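5-oxoprolinase subunit A (Thermus thermophilus, PDB 2DFA) probably cleaves 5-oxoproline to L-glutamate at the cost of ATP hydrolysis, working as one subunit of a PxpA, PxpB and PxpC complex. Local coordinates at residues E81-Y84 with A85-Y89; G92-S95 with A96-A100. One frame throughout, in Å; residues are numbered along the deposited sequence. Where two conformers were deposited one is given.

Interaction 1: E81-Y84 with A85-Y89; sequences EEVY and ADVLY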
loop_
_atom_site.group_PDB
_atom_site.type_symbol
_atom_site.label_atom_id
_atom_site.label_comp_id
_atom_site.label_asym_id
_atom_site.label_seq_id
_atom_site.Cartn_x
_atom_site.Cartn_y
_atom_site.Cartn_z
ATOM N N GLU A 81 20.974 3.612 2.474
ATOM C CA GLU A 81 20.646 3.770 1.058
ATOM C C GLU A 81 19.132 3.942 0.900
ATOM O O GLU A 81 18.662 4.776 0.129
ATOM C CB GLU A 81 21.084 2.535 0.255
ATOM C CG GLU A 81 22.598 2.307 0.117
ATOM C CD GLU A 81 23.289 1.907 1.416
ATOM O OE1 GLU A 81 22.662 1.247 2.271
ATOM O OE2 GLU A 81 24.482 2.242 1.573
ATOM N N GLU A 82 18.373 3.127 1.625
ATOM C CA GLU A 82 16.918 3.193 1.557
ATOM C C GLU A 82 16.401 4.509 2.144
ATOM O O GLU A 82 15.464 5.094 1.614
ATOM C CB GLU A 82 16.317 1.980 2.280
ATOM C CG GLU A 82 16.743 0.670 1.615
ATOM C CD GLU A 82 16.402 -0.584 2.408
ATOM O OE1 GLU A 82 16.279 -0.525 3.653
ATOM O OE2 GLU A 82 16.285 -1.646 1.769
ATOM N N VAL A 83 17.011 4.975 3.229
ATOM C CA VAL A 83 16.594 6.242 3.848
ATOM C C VAL A 83 16.792 7.393 2.851
ATOM O O VAL A 83 15.910 8.242 2.646
ATOM C CB VAL A 83 17.418 6.525 5.132
ATOM C CG1 VAL A 83 17.175 7.961 5.623
ATOM C CG2 VAL A 83 17.036 5.524 6.215
ATOM N N TYR A 84 17.965 7.406 2.231
ATOM C CA TYR A 84 18.315 8.416 1.232
ATOM C C TYR A 84 17.300 8.475 0.080
ATOM O O TYR A 84 16.807 9.551 -0.280
ATOM C CB TYR A 84 19.703 8.100 0.675
ATOM C CG TYR A 84 20.145 8.979 -0.471
ATOM C CD1 TYR A 84 20.670 10.253 -0.239
ATOM C CD2 TYR A 84 20.066 8.524 -1.789
ATOM C CE1 TYR A 84 21.110 11.050 -1.296
ATOM C CE2 TYR A 84 20.504 9.312 -2.851
ATOM C CZ TYR A 84 21.030 10.572 -2.595
ATOM O OH TYR A 84 21.513 11.334 -3.637
ATOM N N ALA A 85 16.988 7.315 -0.495
ATOM C CA ALA A 85 16.049 7.238 -1.607
ATOM C C ALA A 85 14.627 7.625 -1.197
ATOM O O ALA A 85 13.937 8.347 -1.919
ATOM C CB ALA A 85 16.050 5.818 -2.203
ATOM N N ASP A 86 14.193 7.141 -0.039
ATOM C CA ASP A 86 12.847 7.450 0.444
ATOM C C ASP A 86 12.669 8.941 0.719
ATOM O O ASP A 86 11.635 9.517 0.388
ATOM C CB ASP A 86 12.552 6.646 1.706
ATOM C CG ASP A 86 12.253 5.192 1.404
ATOM O OD1 ASP A 86 12.323 4.806 0.216
ATOM O OD2 ASP A 86 11.940 4.440 2.351
ATOM N N VAL A 87 13.676 9.559 1.325
ATOM C CA VAL A 87 13.614 10.990 1.618
ATOM C C VAL A 87 13.604 11.802 0.326
ATOM O O VAL A 87 12.833 12.758 0.191
ATOM C CB VAL A 87 14.796 11.433 2.511
ATOM C CG1 VAL A 87 14.844 12.969 2.625
ATOM C CG2 VAL A 87 14.638 10.816 3.897
ATOM N N LEU A 88 14.453 11.433 -0.631
ATOM C CA LEU A 88 14.488 12.153 -1.909
ATOM C C LEU A 88 13.131 12.090 -2.602
ATOM O O LEU A 88 12.615 13.095 -3.096
ATOM C CB LEU A 88 15.525 11.546 -2.854
ATOM C CG LEU A 88 16.900 12.196 -2.939
ATOM C CD1 LEU A 88 17.736 11.470 -3.987
ATOM C CD2 LEU A 88 16.749 13.665 -3.315
ATOM N N TYR A 89 12.576 10.883 -2.654
ATOM C CA TYR A 89 11.288 10.640 -3.282
ATOM C C TYR A 89 10.218 11.549 -2.684
ATOM O O TYR A 89 9.452 12.180 -3.404
ATOM C CB TYR A 89 10.895 9.166 -3.070
ATOM C CG TYR A 89 9.600 8.749 -3.729
ATOM C CD1 TYR A 89 8.359 9.104 -3.181
ATOM C CD2 TYR A 89 9.611 7.999 -4.907
ATOM C CE1 TYR A 89 7.168 8.723 -3.787
ATOM C CE2 TYR A 89 8.425 7.615 -5.526
ATOM C CZ TYR A 89 7.207 7.979 -4.965
ATOM O OH TYR A 89 6.037 7.618 -5.584
#
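Ala85 opens the second half of this helical stretch by giving its N-H to Glu81 O, with Ala85 N 3.1 Å from the oxygen. Its methyl CB also comes in beside that carbonyl, and the ring of Tyr84 starts out obliquely past Ala85 N. Next comes Asp86, whose N bonds to Glu82 O at 2.9 Å. Its carboxylate carbon CG folds back to 3.2 Å from Glu82 O; OD1 and that carbonyl oxygen are both acceptors, so the side chain adds no bond. Glu82 itself turns to the start of the helix, where OE1 accepts from Ser79 N and also forms a salt bridge with Arg74 of the third subunit.

At Val87 the pattern is plainly that of an alpha-helix: each N-H returns to the carbonyl four residues earlier, and side chains at that spacing share a face. Val87 N reaches Val83 O at 2.9 Å, while the two valines lie side by side, Val87 CG2 4.2 Å from Val83 CG1, on a flank where Val83 packs on Ala127 and Ile128 of helix 122-135.

Leu88 carries the main side-chain contact. Its N bonds to Tyr84 O at 3.0 Å, and its CG sits over one face of the Tyr84 ring, with CD1 3.7 Å from Tyr84 CZ at the phenol end. Tyr84 has CG opposite its own backbone N (chi1 174°), which leans the ring along the helix toward Leu88. Ala100 of the second subunit packs on both residues. Tyr89 bonds through N to Ala85 O, and its side chain leads off to its OH, hydrogen-bonded to Cys35 O of the second subunit.

Interaction 2: G92-S95 with A96-A100; sequences GALS and AFLKA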
loop_
_atom_site.group_PDB
_atom_site.type_symbol
_atom_site.label_atom_id
_atom_site.label_comp_id
_atom_site.label_asym_id
_atom_site.label_seq_id
_atom_site.Cartn_x
_atom_site.Cartn_y
_atom_site.Cartn_z
ATOM N N GLY A 92 10.791 15.360 -3.284
ATOM C CA GLY A 92 10.443 15.659 -4.664
ATOM C C GLY A 92 8.949 15.730 -4.910
ATOM O O GLY A 92 8.465 16.654 -5.579
ATOM N N ALA A 93 8.212 14.758 -4.371
ATOM C CA ALA A 93 6.766 14.729 -4.555
ATOM C C ALA A 93 6.121 16.008 -4.029
ATOM O O ALA A 93 5.300 16.611 -4.710
ATOM C CB ALA A 93 6.162 13.506 -3.858
ATOM N N LEU A 94 6.488 16.413 -2.816
ATOM C CA LEU A 94 5.926 17.627 -2.231
ATOM C C LEU A 94 6.312 18.861 -3.046
ATOM O O LEU A 94 5.477 19.742 -3.287
ATOM C CB LEU A 94 6.392 17.794 -0.776
ATOM C CG LEU A 94 5.960 19.106 -0.103
ATOM C CD1 LEU A 94 4.443 19.208 -0.075
ATOM C CD2 LEU A 94 6.526 19.174 1.305
ATOM N N SER A 95 7.563 18.911 -3.500
ATOM C CA SER A 95 8.029 20.062 -4.276
ATOM C C SER A 95 7.222 20.314 -5.543
ATOM O O SER A 95 7.148 21.450 -6.006
ATOM C CB SER A 95 9.511 19.915 -4.638
ATOM O OG SER A 95 9.694 18.951 -5.663
ATOM N N ALA A 96 6.617 19.268 -6.105
ATOM C CA ALA A 96 5.815 19.430 -7.313
ATOM C C ALA A 96 4.566 20.263 -7.017
ATOM O O ALA A 96 4.174 21.101 -7.822
ATOM C CB ALA A 96 5.417 18.063 -7.887
ATOM N N PHE A 97 3.943 20.026 -5.864
ATOM C CA PHE A 97 2.755 20.778 -5.468
ATOM C C PHE A 97 3.114 22.233 -5.164
ATOM O O PHE A 97 2.350 23.149 -5.471
ATOM C CB PHE A 97 2.108 20.127 -4.247
ATOM C CG PHE A 97 1.476 18.805 -4.549
ATOM C CD1 PHE A 97 0.221 18.740 -5.143
ATOM C CD2 PHE A 97 2.163 17.621 -4.309
ATOM C CE1 PHE A 97 -0.339 17.509 -5.500
ATOM C CE2 PHE A 97 1.610 16.394 -4.663
ATOM C CZ PHE A 97 0.362 16.340 -5.256
ATOM N N LEU A 98 4.276 22.444 -4.561
ATOM C CA LEU A 98 4.713 23.801 -4.254
ATOM C C LEU A 98 5.000 24.544 -5.559
ATOM O O LEU A 98 4.668 25.723 -5.700
ATOM C CB LEU A 98 5.963 23.763 -3.368
ATOM C CG LEU A 98 5.722 23.107 -2.008
ATOM C CD1 LEU A 98 7.037 22.921 -1.260
ATOM C CD2 LEU A 98 4.754 23.970 -1.211
ATOM N N LYS A 99 5.611 23.848 -6.516
ATOM C CA LYS A 99 5.919 24.445 -7.810
ATOM C C LYS A 99 4.633 24.866 -8.518
ATOM O O LYS A 99 4.559 25.963 -9.079
ATOM C CB LYS A 99 6.706 23.452 -8.680
ATOM C CG LYS A 99 6.854 23.856 -10.142
ATOM C CD LYS A 99 7.695 25.122 -10.329
ATOM C CE LYS A 99 7.720 25.531 -11.803
ATOM N NZ LYS A 99 8.468 26.801 -12.035
ATOM N N ALA A 100 3.624 23.997 -8.495
ATOM C CA ALA A 100 2.338 24.294 -9.126
ATOM C C ALA A 100 1.668 25.508 -8.488
ATOM O O ALA A 100 0.969 26.263 -9.157
ATOM C CB ALA A 100 1.401 23.086 -9.020
#
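Leu94 and Leu98 meet one helical turn apart, crossing at a slant with Leu98 CD1 4.1 Å from Leu94 CG. Both leucines face inward: Leu94 touches Ile45 and Ala61, Leu98 Val49 and Val59, so this side of the helix is seated on helix 42-54 and strand 58-62.

Phe97 swings its CG to the backbone-N side (chi1 -70°), and its ring comes back along the helix until CD2 is 3.3 Å from Ala93 O, which lies oblique to it. Leu94 O lies near the plane of the ring, at its edge. On the other flank, in the conformer given, Ser95 OG stands between its backbone N and carbonyl carbon (chi1 74°), which turns it back to donate to Gly92 O at 2.6 Å.

The backbone is less regular here. Ala96 N divides its N-H between Gly92 O, at 3.2 Å, and Ala93 O, at 3.3 Å, which it approaches from above the carbonyl plane; Phe97 N makes a weak bond to Leu94 O. From Leu98 N, which bonds to Leu94 O in its carbonyl plane, the regular pattern resumes, and Lys99 N reaches Ser95 O at 2.9 Å. Gly92 O is thus gripped by Ser95 OG and Ala96 N from one face of its plane, though with the serine split over two conformers the hydroxyl's grip is probably not permanent.

In the fold
Both contacts belong to helix 80-100 and follow one another in series: interaction 1 ends at Tyr89 before interaction 2 begins at Gly92, and neither nests in nor crosses the other. Neither closes a loop, since in each the two segments join directly. Their centres are about 17 Å apart along the helix. The neighbours differ: 81-89 packs against helix 122-135 and neighbouring loops, whereas 92-100 sits on helix 42-54 and strand 58-62 of the parallel sheet. Both also meet the second subunit, and reciprocally: 81-89 of one copy faces 92-100 of the other. Interaction 1 reaches a third subunit as well. Helix 80-100 thus joins the body of the chain to a subunit interface.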